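ADP-ribosylating toxin CARDS (Mycoplasma pneumoniae, PDB 4TLV) transfers the ADP-ribosyl group of NAD(+) to multiple target proteins and causes vacuolization in mammalian cells. Local coordinates at residues 7-12 and 145-150; 42-47 and 226-231; 129-134 and 317-322. All blocks are in the same frame, centred on the assembly; numbering follows the deposited sequence. Where two conformers were deposited one is given.

How the contacts relate
From the N terminus, the chain runs first through 7-12, which enters the edge strand 9-14 of the five-stranded sheet, then through the loop 42-47 and on to 129-134, before 145-150 closes contact 1 within the mono-ADP-ribosyltransferase domain. Contact 2 closes later, when 226-231 returns to the loop 42-47, and contact 3 last, when the D2 turn 317-322 reaches 129-134. Each pair of contacts crosses along the chain and none nests. Contacts 1 and 2 tie parts of the catalytic region together, whereas contact 3 joins it to D2. Contacts 2 and 3 also meet directly, through a probable hydrogen bond from Ser227 N to Gln132 OE1.

Contact 1. Residues 7-12 and 145-150; sequences VRFVYR and NVRSAW. With SO4 (sulfate ion), chain G.
Arg147 extends with CG anti to its backbone N (chi1 -177°) and then bends at chi3 (81°), a turn that lays its guanidinium against the ring of Phe9. The two side chains cross at about a right angle, and Phe9 CZ lies over the centre of one guanidinium face, 3.3 Å from Arg147 CZ. The planes are tilted 35° apart, and the CZ end of the ring, with CE2 beside it, makes the closest contacts.

A sulfate ion, probably from the crystallisation liquor, is bound between this arginine and Arg8. Arg8 NE donates to sulfate O3 at 2.7 Å, nearly straight, and Arg8 NH2 reaches sulfate O1 at 2.9 Å. Arg147 NH1 donates to that same O1, also at 2.9 Å, while its NH2 takes sulfate O4. Two guanidinium groups thus share one anion, which probably offsets their positive charges where Arg8 NH2 and Arg147 NH1 come within 3.6 Å. Arg8 and Arg147 also form salt bridges to Glu187 and Glu82, respectively.

Glu82 belongs to strand 76-84, which runs between strands 9-14 and 146-156 in the antiparallel sheet; Arg147 and Ser148 both face it in a classic beta bulge, and Phe9 packs on this intervening strand as well.

Contact 2. Residues 42-47 and 226-231; sequences TNFGRS and ASLSFA
Phe44 reaches from its loop to the short helix 228-231 and can be followed outward atom by atom. Its CB lies 3.8 Å from Leu228 CD2, so the methyl group already touches the base of the side chain. CG stands opposite the backbone N, beside the carbonyl carbon (chi1 -177°), which sends the ring out over the start of the helix. CG meets both CB and CD2 of Leu228, and CD1 lies 3.7 Å from Leu228 CB; on the other side of the ring CD2 and CE2 lie against the same Leu228 CB, at 3.8 and 3.9 Å. That methylene sits almost exactly over the middle of the ring: Leu228 CB is 3.5 Å from the centroid of Phe44 and only 5° off the normal, a CH-pi contact onto the face.

Farther out, the partners change from side chain to backbone. CE1 approaches Ser229 N at 3.4 Å, obliquely to the ring, and CZ at the tip is 3.4 Å from Leu228 O. The ring therefore rests across the Leu228-Ser229 peptide as well as on the leucine side chain.

The loop that presents Phe44 is braced from within. Arg46 NE donates to Asn43 O at 3.0 Å, and its NH2 bonds to Thr42 O, both acceptors lying at the edge of the guanidinium in its plane; Glu37 adds a salt bridge to this arginine. Trp235 meets the Phe44 ring edge-to-face. The loop itself connects helix 35-40 to strand 49-53, while Leu228 also packs on Ser216 of strand 214-219. Through Phe44 and Leu228 the contact joins this connection to the inferred NAD(+)-binding region.

Contact 3. Residues 129-134 and 317-322; sequences FAYQRE and WDVYQR
Tyr131 and Val319 form the tight half of this buried junction. Tyr131 CB lies 3.5 Å from Val319 CG2, and Val319 CB comes equally near to Tyr131 CG, so the valine branch point presses on the root of the ring. The other methyl, CG1, lies over one ring face, 4.3 Å from the centroid in a CH-pi contact offset toward the rim. Tyr131 holds CG between its backbone N and carbonyl carbon (chi1 77°), which turns a face of the ring to the valine and lets its hydroxyl bond to Ser225 O. Gln132 CG occupies the opposite face.

The Tyr320 side is looser. Its ring offers a face to Tyr131 CB, which stands 4.1 Å from Tyr320 CE1 and is displaced toward the rim. Tyr320 CE1 comes to 3.8 Å from Tyr131 CA, and Tyr320 OH is 3.5 Å from Ala130 CB. Beyond this packing, the two backbones are joined through a water that donates to Tyr131 O and to Val319 O, each at 2.8 Å; one molecule thus satisfies a carbonyl from each segment.

Val319 and Tyr320 are the two central residues of a type I beta turn from Asp318 to Gln321. Asp318 stiffens it: OD1 accepts from Arg322 N, while OD2 is gripped side-on by NE and NH2 of Arg322 in a salt bridge. The result is an interdomain interface in which a type I turn between strands 315-317 and 323-325 of the D2 beta-trefoil, with Val319 and Tyr320 at its centre, docks on the short 3-10 segment of the mono-ADP-ribosyltransferase domain.

Contact 1. Residues 7-12 and 145-150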
loop_
_atom_site.group_PDB
_atom_site.type_symbol
_atom_site.label_atom_id
_atom_site.label_comp_id
_atom_site.label_asym_id
_atom_site.label_seq_id
_atom_site.Cartn_x
_atom_site.Cartn_y
_atom_site.Cartn_z
ATOM N N VAL A 7 9.405 -11.016 -6.582
ATOM C CA VAL A 7 9.120 -9.793 -7.305
ATOM C C VAL A 7 9.989 -9.828 -8.559
ATOM O O VAL A 7 11.212 -9.705 -8.493
ATOM C CB VAL A 7 9.390 -8.553 -6.429
ATOM C CG1 VAL A 7 9.419 -7.316 -7.262
ATOM C CG2 VAL A 7 8.309 -8.441 -5.344
ATOM N N ARG A 8 9.354 -10.037 -9.705
ATOM C CA ARG A 8 10.094 -10.284 -10.931
ATOM C C ARG A 8 10.302 -8.993 -11.723
ATOM O O ARG A 8 11.393 -8.727 -12.227
ATOM C CB ARG A 8 9.362 -11.346 -11.773
ATOM C CG ARG A 8 9.957 -11.596 -13.146
ATOM C CD ARG A 8 9.380 -12.890 -13.760
ATOM N NE ARG A 8 9.282 -12.828 -15.219
ATOM C CZ ARG A 8 10.321 -12.780 -16.045
ATOM N NH1 ARG A 8 11.567 -12.781 -15.573
ATOM N NH2 ARG A 8 10.112 -12.731 -17.354
ATOM N N PHE A 9 9.250 -8.193 -11.833
ATOM C CA PHE A 9 9.357 -6.907 -12.522
ATOM C C PHE A 9 8.988 -5.752 -11.607
ATOM O O PHE A 9 8.090 -5.867 -10.752
ATOM C CB PHE A 9 8.459 -6.884 -13.773
ATOM C CG PHE A 9 8.965 -7.752 -14.895
ATOM C CD1 PHE A 9 10.117 -7.412 -15.574
ATOM C CD2 PHE A 9 8.282 -8.912 -15.268
ATOM C CE1 PHE A 9 10.611 -8.204 -16.607
ATOM C CE2 PHE A 9 8.768 -9.712 -16.303
ATOM C CZ PHE A 9 9.922 -9.358 -16.975
ATOM N N VAL A 10 9.693 -4.648 -11.785
ATOM C CA VAL A 10 9.333 -3.387 -11.157
ATOM C C VAL A 10 9.173 -2.358 -12.282
ATOM O O VAL A 10 9.447 -2.669 -13.440
ATOM C CB VAL A 10 10.377 -2.928 -10.106
ATOM C CG1 VAL A 10 10.376 -3.871 -8.898
ATOM C CG2 VAL A 10 11.778 -2.819 -10.699
ATOM N N TYR A 11 8.729 -1.148 -11.951
ATOM C CA TYR A 11 8.339 -0.162 -12.975
ATOM C C TYR A 11 8.814 1.220 -12.611
ATOM O O TYR A 11 8.883 1.576 -11.431
ATOM C CB TYR A 11 6.811 -0.122 -13.121
ATOM C CG TYR A 11 6.298 -1.469 -13.495
ATOM C CD1 TYR A 11 6.206 -1.839 -14.828
ATOM C CD2 TYR A 11 5.965 -2.407 -12.515
ATOM C CE1 TYR A 11 5.781 -3.096 -15.185
ATOM C CE2 TYR A 11 5.547 -3.685 -12.874
ATOM C CZ TYR A 11 5.460 -4.012 -14.217
ATOM O OH TYR A 11 5.038 -5.267 -14.604
ATOM N N ARG A 12 9.085 2.021 -13.631
ATOM C CA ARG A 12 9.577 3.367 -13.399
ATOM C C ARG A 12 9.154 4.265 -14.552
ATOM O O ARG A 12 9.334 3.908 -15.723
ATOM C CB ARG A 12 11.106 3.352 -13.316
ATOM C CG ARG A 12 11.718 4.736 -13.002
ATOM C CD ARG A 12 13.252 4.690 -13.116
ATOM N NE ARG A 12 13.808 6.039 -13.218
ATOM C CZ ARG A 12 14.049 6.832 -12.181
ATOM N NH1 ARG A 12 13.787 6.423 -10.938
ATOM N NH2 ARG A 12 14.539 8.050 -12.389
ATOM N N ASN A 145 18.458 -5.174 -17.995
ATOM C CA ASN A 145 17.306 -5.395 -17.110
ATOM C C ASN A 145 15.991 -4.840 -17.685
ATOM O O ASN A 145 14.913 -5.218 -17.236
ATOM C CB ASN A 145 17.518 -4.741 -15.726
ATOM C CG ASN A 145 18.539 -5.474 -14.870
ATOM O OD1 ASN A 145 19.801 -5.448 -15.289
ATOM N ND2 ASN A 145 18.192 -6.041 -13.821
ATOM N N VAL A 146 16.079 -3.922 -18.644
ATOM C CA VAL A 146 14.889 -3.180 -19.074
ATOM C C VAL A 146 14.198 -3.926 -20.213
ATOM O O VAL A 146 14.755 -4.061 -21.312
ATOM C CB VAL A 146 15.239 -1.736 -19.506
ATOM C CG1 VAL A 146 13.969 -0.951 -19.862
ATOM C CG2 VAL A 146 16.001 -1.013 -18.395
ATOM N N ARG A 147 13.011 -4.456 -19.944
ATOM C CA ARG A 147 12.362 -5.307 -20.931
ATOM C C ARG A 147 11.510 -4.532 -21.922
ATOM O O ARG A 147 11.551 -4.813 -23.120
ATOM C CB ARG A 147 11.513 -6.404 -20.280
ATOM C CG ARG A 147 10.874 -7.360 -21.316
ATOM C CD ARG A 147 10.329 -8.648 -20.690
ATOM N NE ARG A 147 9.001 -8.448 -20.098
ATOM C CZ ARG A 147 8.198 -9.439 -19.737
ATOM N NH1 ARG A 147 8.584 -10.707 -19.907
ATOM N NH2 ARG A 147 7.011 -9.176 -19.216
ATOM N N SER A 148 10.727 -3.576 -21.420
ATOM C CA SER A 148 9.694 -2.930 -22.244
ATOM C C SER A 148 9.503 -1.471 -21.867
ATOM O O SER A 148 9.920 -1.035 -20.792
ATOM C CB SER A 148 8.347 -3.646 -22.065
ATOM O OG SER A 148 8.485 -5.051 -22.202
ATOM N N ALA A 149 8.843 -0.723 -22.747
ATOM C CA ALA A 149 8.422 0.642 -22.444
ATOM C C ALA A 149 7.070 0.930 -23.092
ATOM O O ALA A 149 6.745 0.338 -24.122
ATOM C CB ALA A 149 9.448 1.628 -22.933
ATOM N N TRP A 150 6.285 1.813 -22.464
ATOM C CA TRP A 150 5.041 2.334 -23.039
ATOM C C TRP A 150 5.061 3.847 -22.940
ATOM O O TRP A 150 5.499 4.400 -21.933
ATOM C CB TRP A 150 3.807 1.879 -22.252
ATOM C CG TRP A 150 3.555 0.431 -22.235
ATOM C CD1 TRP A 150 2.668 -0.255 -23.009
ATOM C CD2 TRP A 150 4.187 -0.533 -21.394
ATOM N NE1 TRP A 150 2.704 -1.593 -22.698
ATOM C CE2 TRP A 150 3.631 -1.788 -21.707
ATOM C CE3 TRP A 150 5.161 -0.454 -20.392
ATOM C CZ2 TRP A 150 4.021 -2.959 -21.063
ATOM C CZ3 TRP A 150 5.552 -1.617 -19.758
ATOM C CH2 TRP A 150 4.982 -2.853 -20.096
HETATM S S SO4 G . 6.275 -12.724 -17.600
HETATM O O1 SO4 G . 7.413 -12.965 -18.485
HETATM O O2 SO4 G . 5.279 -13.804 -17.710
HETATM O O3 SO4 G . 6.759 -12.678 -16.225
HETATM O O4 SO4 G . 5.636 -11.446 -17.972
#

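Contact 2. Residues 42-47 and 226-231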
loop_
_atom_site.group_PDB
_atom_site.type_symbol
_atom_site.label_atom_id
_atom_site.label_comp_id
_atom_site.label_asym_id
_atom_site.label_seq_id
_atom_site.Cartn_x
_atom_site.Cartn_y
_atom_site.Cartn_z
ATOM N N THR A 42 16.267 14.215 1.323
ATOM C CA THR A 42 17.110 15.215 1.978
ATOM C C THR A 42 18.189 15.735 1.033
ATOM O O THR A 42 18.925 14.944 0.442
ATOM C CB THR A 42 17.826 14.612 3.188
ATOM O OG1 THR A 42 16.869 13.959 4.018
ATOM C CG2 THR A 42 18.554 15.711 3.993
ATOM N N ASN A 43 18.302 17.060 0.917
ATOM C CA ASN A 43 19.296 17.671 0.024
ATOM C C ASN A 43 19.358 16.896 -1.285
ATOM O O ASN A 43 20.424 16.416 -1.689
ATOM C CB ASN A 43 20.692 17.678 0.666
ATOM C CG ASN A 43 20.744 18.463 1.966
ATOM O OD1 ASN A 43 19.935 19.510 2.065
ATOM N ND2 ASN A 43 21.510 18.127 2.876
ATOM N N PHE A 44 18.205 16.791 -1.941
ATOM C CA PHE A 44 17.999 15.870 -3.052
ATOM C C PHE A 44 18.997 16.036 -4.185
ATOM O O PHE A 44 19.345 17.158 -4.580
ATOM C CB PHE A 44 16.573 16.045 -3.601
ATOM C CG PHE A 44 16.227 15.097 -4.705
ATOM C CD1 PHE A 44 16.010 13.750 -4.432
ATOM C CD2 PHE A 44 16.101 15.546 -6.011
ATOM C CE1 PHE A 44 15.669 12.862 -5.459
ATOM C CE2 PHE A 44 15.764 14.660 -7.040
ATOM C CZ PHE A 44 15.552 13.323 -6.760
ATOM N N GLY A 45 19.448 14.910 -4.720
ATOM C CA GLY A 45 20.239 14.940 -5.933
ATOM C C GLY A 45 21.552 14.202 -5.818
ATOM O O GLY A 45 22.335 14.229 -6.760
ATOM N N ARG A 46 21.794 13.549 -4.682
ATOM C CA ARG A 46 23.083 12.864 -4.462
ATOM C C ARG A 46 22.958 11.354 -4.264
ATOM O O ARG A 46 23.974 10.672 -4.117
ATOM C CB ARG A 46 23.789 13.413 -3.213
ATOM C CG ARG A 46 24.111 14.906 -3.209
ATOM C CD ARG A 46 24.256 15.403 -1.757
ATOM N NE ARG A 46 23.046 15.121 -0.985
ATOM C CZ ARG A 46 22.991 14.392 0.132
ATOM N NH1 ARG A 46 24.089 13.870 0.658
ATOM N NH2 ARG A 46 21.821 14.202 0.736
ATOM N N SER A 47 21.737 10.826 -4.235
ATOM C CA SER A 47 21.571 9.412 -3.883
ATOM C C SER A 47 22.143 8.416 -4.898
ATOM O O SER A 47 22.073 8.614 -6.118
ATOM C CB SER A 47 20.105 9.060 -3.622
ATOM O OG SER A 47 20.013 7.739 -3.108
ATOM N N ALA A 226 4.865 12.678 -2.534
ATOM C CA ALA A 226 5.747 11.834 -3.340
ATOM C C ALA A 226 7.188 12.171 -2.976
ATOM O O ALA A 226 7.491 13.323 -2.668
ATOM C CB ALA A 226 5.510 12.069 -4.852
ATOM N N SER A 227 8.083 11.192 -2.993
ATOM C CA SER A 227 9.491 11.571 -2.866
ATOM C C SER A 227 9.956 12.174 -4.177
ATOM O O SER A 227 9.405 11.896 -5.249
ATOM C CB SER A 227 10.388 10.394 -2.481
ATOM O OG SER A 227 10.179 9.321 -3.353
ATOM N N LEU A 228 10.983 13.001 -4.097
ATOM C CA LEU A 228 11.527 13.608 -5.302
ATOM C C LEU A 228 12.151 12.575 -6.255
ATOM O O LEU A 228 12.250 12.815 -7.459
ATOM C CB LEU A 228 12.524 14.713 -4.938
ATOM C CG LEU A 228 11.890 16.051 -4.509
ATOM C CD1 LEU A 228 10.959 15.928 -3.294
ATOM C CD2 LEU A 228 12.989 17.090 -4.255
ATOM N N SER A 229 12.557 11.420 -5.745
ATOM C CA SER A 229 13.164 10.431 -6.590
ATOM C C SER A 229 12.011 9.923 -7.624
ATOM O O SER A 229 12.321 9.533 -8.742
ATOM C CB SER A 229 13.776 9.245 -5.842
ATOM O OG SER A 229 12.794 8.606 -5.039
ATOM N N PHE A 230 10.752 9.947 -7.191
ATOM C CA PHE A 230 9.629 9.632 -8.074
ATOM C C PHE A 230 9.222 10.848 -8.930
ATOM O O PHE A 230 9.078 10.742 -10.156
ATOM C CB PHE A 230 8.413 9.136 -7.265
ATOM C CG PHE A 230 8.483 7.671 -6.890
ATOM C CD1 PHE A 230 9.389 7.221 -5.935
ATOM C CD2 PHE A 230 7.643 6.747 -7.485
ATOM C CE1 PHE A 230 9.476 5.868 -5.601
ATOM C CE2 PHE A 230 7.717 5.384 -7.147
ATOM C CZ PHE A 230 8.641 4.946 -6.211
ATOM N N ALA A 231 9.027 11.992 -8.281
ATOM C CA ALA A 231 8.459 13.175 -8.957
ATOM C C ALA A 231 9.438 13.931 -9.867
ATOM O O ALA A 231 9.009 14.700 -10.740
ATOM C CB ALA A 231 7.866 14.122 -7.946
#

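Contact 3. Residues 129-134 and 317-322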
loop_
_atom_site.group_PDB
_atom_site.type_symbol
_atom_site.label_atom_id
_atom_site.label_comp_id
_atom_site.label_asym_id
_atom_site.label_seq_id
_atom_site.Cartn_x
_atom_site.Cartn_y
_atom_site.Cartn_z
ATOM N N PHE A 129 4.619 7.840 2.248
ATOM C CA PHE A 129 5.284 7.360 1.036
ATOM C C PHE A 129 5.031 5.898 0.687
ATOM O O PHE A 129 5.509 5.425 -0.334
ATOM C CB PHE A 129 6.803 7.568 1.139
ATOM C CG PHE A 129 7.196 8.992 1.396
ATOM C CD1 PHE A 129 6.938 9.973 0.449
ATOM C CD2 PHE A 129 7.834 9.351 2.574
ATOM C CE1 PHE A 129 7.315 11.303 0.665
ATOM C CE2 PHE A 129 8.207 10.681 2.805
ATOM C CZ PHE A 129 7.945 11.654 1.847
ATOM N N ALA A 130 4.313 5.174 1.539
ATOM C CA ALA A 130 4.213 3.722 1.387
ATOM C C ALA A 130 3.535 3.280 0.080
ATOM O O ALA A 130 3.903 2.257 -0.510
ATOM C CB ALA A 130 3.489 3.118 2.599
ATOM N N TYR A 131 2.551 4.053 -0.365
ATOM C CA TYR A 131 1.789 3.728 -1.576
ATOM C C TYR A 131 2.696 3.648 -2.802
ATOM O O TYR A 131 2.317 3.072 -3.830
ATOM C CB TYR A 131 0.700 4.783 -1.836
ATOM C CG TYR A 131 1.274 6.064 -2.417
ATOM C CD1 TYR A 131 1.403 6.234 -3.792
ATOM C CD2 TYR A 131 1.711 7.091 -1.588
ATOM C CE1 TYR A 131 1.959 7.382 -4.323
ATOM C CE2 TYR A 131 2.282 8.244 -2.114
ATOM C CZ TYR A 131 2.393 8.387 -3.480
ATOM O OH TYR A 131 2.951 9.535 -4.010
ATOM N N GLN A 132 3.880 4.259 -2.716
ATOM C CA GLN A 132 4.841 4.199 -3.820
ATOM C C GLN A 132 5.319 2.773 -4.127
ATOM O O GLN A 132 5.847 2.506 -5.209
ATOM C CB GLN A 132 6.044 5.124 -3.555
ATOM C CG GLN A 132 5.657 6.605 -3.525
ATOM C CD GLN A 132 6.829 7.521 -3.243
ATOM O OE1 GLN A 132 6.809 8.679 -3.865
ATOM N NE2 GLN A 132 7.749 7.185 -2.477
ATOM N N ARG A 133 5.125 1.860 -3.181
ATOM C CA ARG A 133 5.555 0.475 -3.365
ATOM C C ARG A 133 6.999 0.437 -3.847
ATOM O O ARG A 133 7.329 -0.325 -4.755
ATOM C CB ARG A 133 4.651 -0.242 -4.387
ATOM C CG ARG A 133 3.171 -0.293 -3.991
ATOM C CD ARG A 133 2.849 -1.455 -3.051
ATOM N NE ARG A 133 3.014 -2.793 -3.663
ATOM C CZ ARG A 133 2.084 -3.430 -4.377
ATOM N NH1 ARG A 133 0.896 -2.864 -4.633
ATOM N NH2 ARG A 133 2.339 -4.648 -4.851
ATOM N N GLU A 134 7.861 1.258 -3.246
ATOM C CA GLU A 134 9.211 1.464 -3.792
ATOM C C GLU A 134 10.158 0.288 -3.596
ATOM O O GLU A 134 10.303 -0.236 -2.499
ATOM C CB GLU A 134 9.890 2.733 -3.237
ATOM C CG GLU A 134 11.331 2.885 -3.789
ATOM C CD GLU A 134 12.016 4.188 -3.414
ATOM O OE1 GLU A 134 11.477 4.950 -2.581
ATOM O OE2 GLU A 134 13.113 4.435 -3.961
ATOM N N TRP A 317 -11.343 6.857 -3.958
ATOM C CA TRP A 317 -10.362 5.910 -4.448
ATOM C C TRP A 317 -9.020 6.451 -3.957
ATOM O O TRP A 317 -8.678 7.598 -4.252
ATOM C CB TRP A 317 -10.427 5.882 -5.977
ATOM C CG TRP A 317 -9.538 4.865 -6.666
ATOM C CD1 TRP A 317 -9.231 3.607 -6.236
ATOM C CD2 TRP A 317 -8.884 5.035 -7.919
ATOM N NE1 TRP A 317 -8.387 2.987 -7.144
ATOM C CE2 TRP A 317 -8.177 3.843 -8.193
ATOM C CE3 TRP A 317 -8.824 6.087 -8.847
ATOM C CZ2 TRP A 317 -7.399 3.683 -9.341
ATOM C CZ3 TRP A 317 -8.071 5.920 -9.989
ATOM C CH2 TRP A 317 -7.362 4.727 -10.226
ATOM N N ASP A 318 -8.278 5.647 -3.197
ATOM C CA ASP A 318 -7.020 6.118 -2.593
ATOM C C ASP A 318 -5.755 5.590 -3.288
ATOM O O ASP A 318 -5.831 4.833 -4.248
ATOM C CB ASP A 318 -6.988 5.843 -1.071
ATOM C CG ASP A 318 -6.778 4.358 -0.725
ATOM O OD1 ASP A 318 -6.290 3.571 -1.564
ATOM O OD2 ASP A 318 -7.092 3.981 0.421
ATOM N N VAL A 319 -4.585 6.005 -2.799
ATOM C CA VAL A 319 -3.327 5.698 -3.472
ATOM C C VAL A 319 -2.888 4.248 -3.300
ATOM O O VAL A 319 -1.956 3.809 -3.975
ATOM C CB VAL A 319 -2.186 6.603 -2.973
ATOM C CG1 VAL A 319 -2.298 7.998 -3.615
ATOM C CG2 VAL A 319 -2.214 6.679 -1.442
ATOM N N TYR A 320 -3.574 3.508 -2.427
ATOM C CA TYR A 320 -3.374 2.054 -2.336
ATOM C C TYR A 320 -4.305 1.351 -3.319
ATOM O O TYR A 320 -4.372 0.128 -3.353
ATOM C CB TYR A 320 -3.652 1.557 -0.907
ATOM C CG TYR A 320 -2.671 2.100 0.099
ATOM C CD1 TYR A 320 -1.380 1.604 0.172
ATOM C CD2 TYR A 320 -3.026 3.117 0.957
ATOM C CE1 TYR A 320 -0.459 2.125 1.082
ATOM C CE2 TYR A 320 -2.118 3.635 1.862
ATOM C CZ TYR A 320 -0.836 3.133 1.914
ATOM O OH TYR A 320 0.062 3.641 2.829
ATOM N N GLN A 321 -5.008 2.148 -4.120
ATOM C CA GLN A 321 -5.984 1.650 -5.098
ATOM C C GLN A 321 -7.319 1.180 -4.505
ATOM O O GLN A 321 -8.095 0.517 -5.195
ATOM C CB GLN A 321 -5.385 0.540 -5.988
ATOM C CG GLN A 321 -4.211 0.984 -6.845
ATOM C CD GLN A 321 -3.730 -0.106 -7.807
ATOM O OE1 GLN A 321 -2.547 -0.633 -7.552
ATOM N NE2 GLN A 321 -4.433 -0.477 -8.761
ATOM N N ARG A 322 -7.599 1.534 -3.250
ATOM C CA ARG A 322 -8.803 1.051 -2.594
ATOM C C ARG A 322 -9.949 2.010 -2.830
ATOM O O ARG A 322 -9.756 3.223 -2.892
ATOM C CB ARG A 322 -8.580 0.899 -1.092
ATOM C CG ARG A 322 -7.362 0.026 -0.729
ATOM C CD ARG A 322 -7.168 0.001 0.802
ATOM N NE ARG A 322 -6.795 1.308 1.327
ATOM C CZ ARG A 322 -6.323 1.503 2.557
ATOM N NH1 ARG A 322 -6.170 0.467 3.374
ATOM N NH2 ARG A 322 -6.035 2.736 2.992
HETATM O O HOH W 1 -0.082 1.753 -4.217
#